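Local coordinates for uncharacterized protein (Staphylococcus aureus subsp. aureus, PDB 3H04) that is of unknown function but belongs to the alpha/beta-hydrolase clan and is probably a serine hydrolase related to feruloyl esterases, at residues I123-Y128 and D249-P254. Numbering follows the deposited sequence.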
# COMPACT_ATOMS: atom_id res chain seq x y z
N ILE A 123 -7.35 -3.38 5.24
CA ILE A 123 -7.51 -4.21 4.07
C ILE A 123 -6.15 -4.30 3.40
O ILE A 123 -5.61 -3.28 3.00
CB ILE A 123 -8.53 -3.65 3.10
CG1 ILE A 123 -9.81 -3.26 3.86
CG2 ILE A 123 -8.74 -4.65 1.92
CD1 ILE A 123 -10.55 -2.13 3.22
N ASP A 124 -5.61 -5.51 3.32
CA ASP A 124 -4.22 -5.80 2.90
C ASP A 124 -4.29 -6.66 1.67
O ASP A 124 -4.56 -7.87 1.76
CB ASP A 124 -3.49 -6.54 4.04
CG ASP A 124 -2.17 -7.19 3.63
OD1 ASP A 124 -1.61 -6.93 2.53
OD2 ASP A 124 -1.70 -8.04 4.46
N PHE A 125 -4.10 -6.02 0.51
CA PHE A 125 -4.03 -6.77 -0.75
C PHE A 125 -2.54 -6.99 -1.07
O PHE A 125 -1.80 -6.03 -1.32
CB PHE A 125 -4.69 -6.01 -1.89
CG PHE A 125 -6.18 -6.20 -2.01
CD1 PHE A 125 -6.99 -6.65 -0.95
CD2 PHE A 125 -6.79 -5.90 -3.22
CE1 PHE A 125 -8.40 -6.77 -1.10
CE2 PHE A 125 -8.13 -6.02 -3.37
CZ PHE A 125 -8.96 -6.46 -2.32
N TYR A 126 -2.10 -8.25 -0.98
CA TYR A 126 -0.77 -8.69 -1.36
C TYR A 126 0.40 -7.82 -0.89
O TYR A 126 1.35 -7.53 -1.65
CB TYR A 126 -0.65 -8.99 -2.85
CG TYR A 126 -1.38 -8.05 -3.79
CD1 TYR A 126 -0.78 -6.85 -4.20
CD2 TYR A 126 -2.67 -8.31 -4.19
CE1 TYR A 126 -1.46 -5.93 -5.06
CE2 TYR A 126 -3.34 -7.41 -5.07
CZ TYR A 126 -2.72 -6.24 -5.50
OH TYR A 126 -3.38 -5.35 -6.31
N GLY A 127 0.32 -7.42 0.38
CA GLY A 127 1.35 -6.65 1.05
C GLY A 127 2.12 -7.52 2.07
O GLY A 127 2.20 -8.76 1.98
N TYR A 128 2.69 -6.81 3.02
CA TYR A 128 3.65 -7.35 3.95
C TYR A 128 3.74 -6.42 5.13
O TYR A 128 3.41 -5.26 5.01
CB TYR A 128 5.03 -7.47 3.29
CG TYR A 128 5.48 -6.29 2.46
CD1 TYR A 128 6.28 -5.30 3.01
CD2 TYR A 128 5.07 -6.14 1.13
CE1 TYR A 128 6.71 -4.20 2.25
CE2 TYR A 128 5.52 -5.04 0.33
CZ TYR A 128 6.34 -4.10 0.92
OH TYR A 128 6.76 -3.02 0.22
N ASP A 249 -0.81 -8.77 -8.59
CA ASP A 249 -2.02 -7.94 -8.61
C ASP A 249 -3.16 -8.63 -9.38
O ASP A 249 -3.47 -8.35 -10.56
CB ASP A 249 -1.71 -6.49 -9.06
CG ASP A 249 -0.96 -6.42 -10.40
OD1 ASP A 249 -0.17 -7.37 -10.69
OD2 ASP A 249 -1.20 -5.45 -11.17
N PHE A 250 -3.78 -9.56 -8.67
CA PHE A 250 -4.84 -10.40 -9.25
C PHE A 250 -6.04 -9.56 -9.73
O PHE A 250 -6.83 -10.03 -10.55
CB PHE A 250 -5.36 -11.43 -8.22
CG PHE A 250 -5.97 -10.81 -6.98
CD1 PHE A 250 -7.32 -10.41 -6.96
CD2 PHE A 250 -5.23 -10.64 -5.83
CE1 PHE A 250 -7.87 -9.81 -5.83
CE2 PHE A 250 -5.78 -10.04 -4.69
CZ PHE A 250 -7.09 -9.62 -4.69
N ASP A 251 -6.16 -8.35 -9.17
CA ASP A 251 -7.21 -7.38 -9.47
C ASP A 251 -6.81 -6.34 -10.49
O ASP A 251 -7.47 -5.32 -10.65
CB ASP A 251 -7.66 -6.67 -8.18
CG ASP A 251 -6.52 -5.88 -7.50
OD1 ASP A 251 -5.31 -6.21 -7.68
OD2 ASP A 251 -6.87 -4.97 -6.72
N ARG A 252 -5.73 -6.58 -11.21
CA ARG A 252 -5.34 -5.65 -12.27
C ARG A 252 -6.55 -5.33 -13.19
O ARG A 252 -6.77 -4.16 -13.55
CB ARG A 252 -4.19 -6.22 -13.07
CG ARG A 252 -3.77 -5.38 -14.22
CD ARG A 252 -2.66 -6.04 -14.94
NE ARG A 252 -1.53 -6.35 -14.05
CZ ARG A 252 -0.47 -7.03 -14.47
NH1 ARG A 252 -0.40 -7.40 -15.76
NH2 ARG A 252 0.52 -7.32 -13.62
N ARG A 253 -7.34 -6.35 -13.55
CA ARG A 253 -8.62 -6.15 -14.27
C ARG A 253 -9.86 -6.53 -13.47
O ARG A 253 -9.87 -7.51 -12.72
CB ARG A 253 -8.62 -6.95 -15.56
CG ARG A 253 -7.52 -6.51 -16.47
CD ARG A 253 -7.00 -7.60 -17.31
NE ARG A 253 -7.92 -7.86 -18.40
CZ ARG A 253 -7.65 -7.74 -19.69
NH1 ARG A 253 -6.45 -7.37 -20.13
NH2 ARG A 253 -8.61 -8.04 -20.56
N PRO A 254 -10.95 -5.79 -13.65
CA PRO A 254 -12.11 -6.06 -12.81
C PRO A 254 -12.88 -7.32 -13.21
O PRO A 254 -14.10 -7.25 -13.50
CB PRO A 254 -12.95 -4.77 -12.95
CG PRO A 254 -12.26 -3.93 -13.99
CD PRO A 254 -11.21 -4.72 -14.62
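Tyr126 points its hydroxyl at the carboxylate of Asp251 and makes a notably short hydrogen bond, OH to OD1 2.5 Å. The tyrosine donates, and OD1 receives it through its syn lone pair. The ring and carboxylate planes are turned 71° apart. The other oxygen, OD2, is held by a salt bridge from Arg103 and a hydrogen bond with Tyr262, so this buried carboxylate is gripped at both ends. Asp251 OD2 also lies at the edge of the Phe125 ring, near its plane, 3.6 Å from Phe125 CD2.

The Tyr126 ring lies against the turn. Asp249 lays its CA over one face of it as a CH-pi contact, 4.0 Å from the centroid. Phe250 CE2 lies near the edge of the Tyr126 ring, 3.6 Å from Tyr126 CD2, and the two rings meet obliquely. Phe250 CZ then sits over a face of Phe125, 4.0 Å from Phe125 CE2. The three aromatic rings form one cluster. The two phenylalanines also touch Ala215 of strand 212-217 and Ile261 of helix 256-273.

Asp249 to Arg252 form a type I turn, closed by Arg252 N to Asp249 O. Asp249 has CG between its backbone N and carbonyl carbon (chi1 53°), and its carboxylate leads away from Tyr126. Arg252 grips it side-on, NE to OD2 and NH2 to OD1.

Tyr126 also touches Ser104, His248 and Asp220. These fit a Ser-His-Asp triad with Ser104 on a nucleophile elbow. The contact thus lies beside the probable active site of an alpha/beta-hydrolase fold, with Asp249 directly after His248 in the chain.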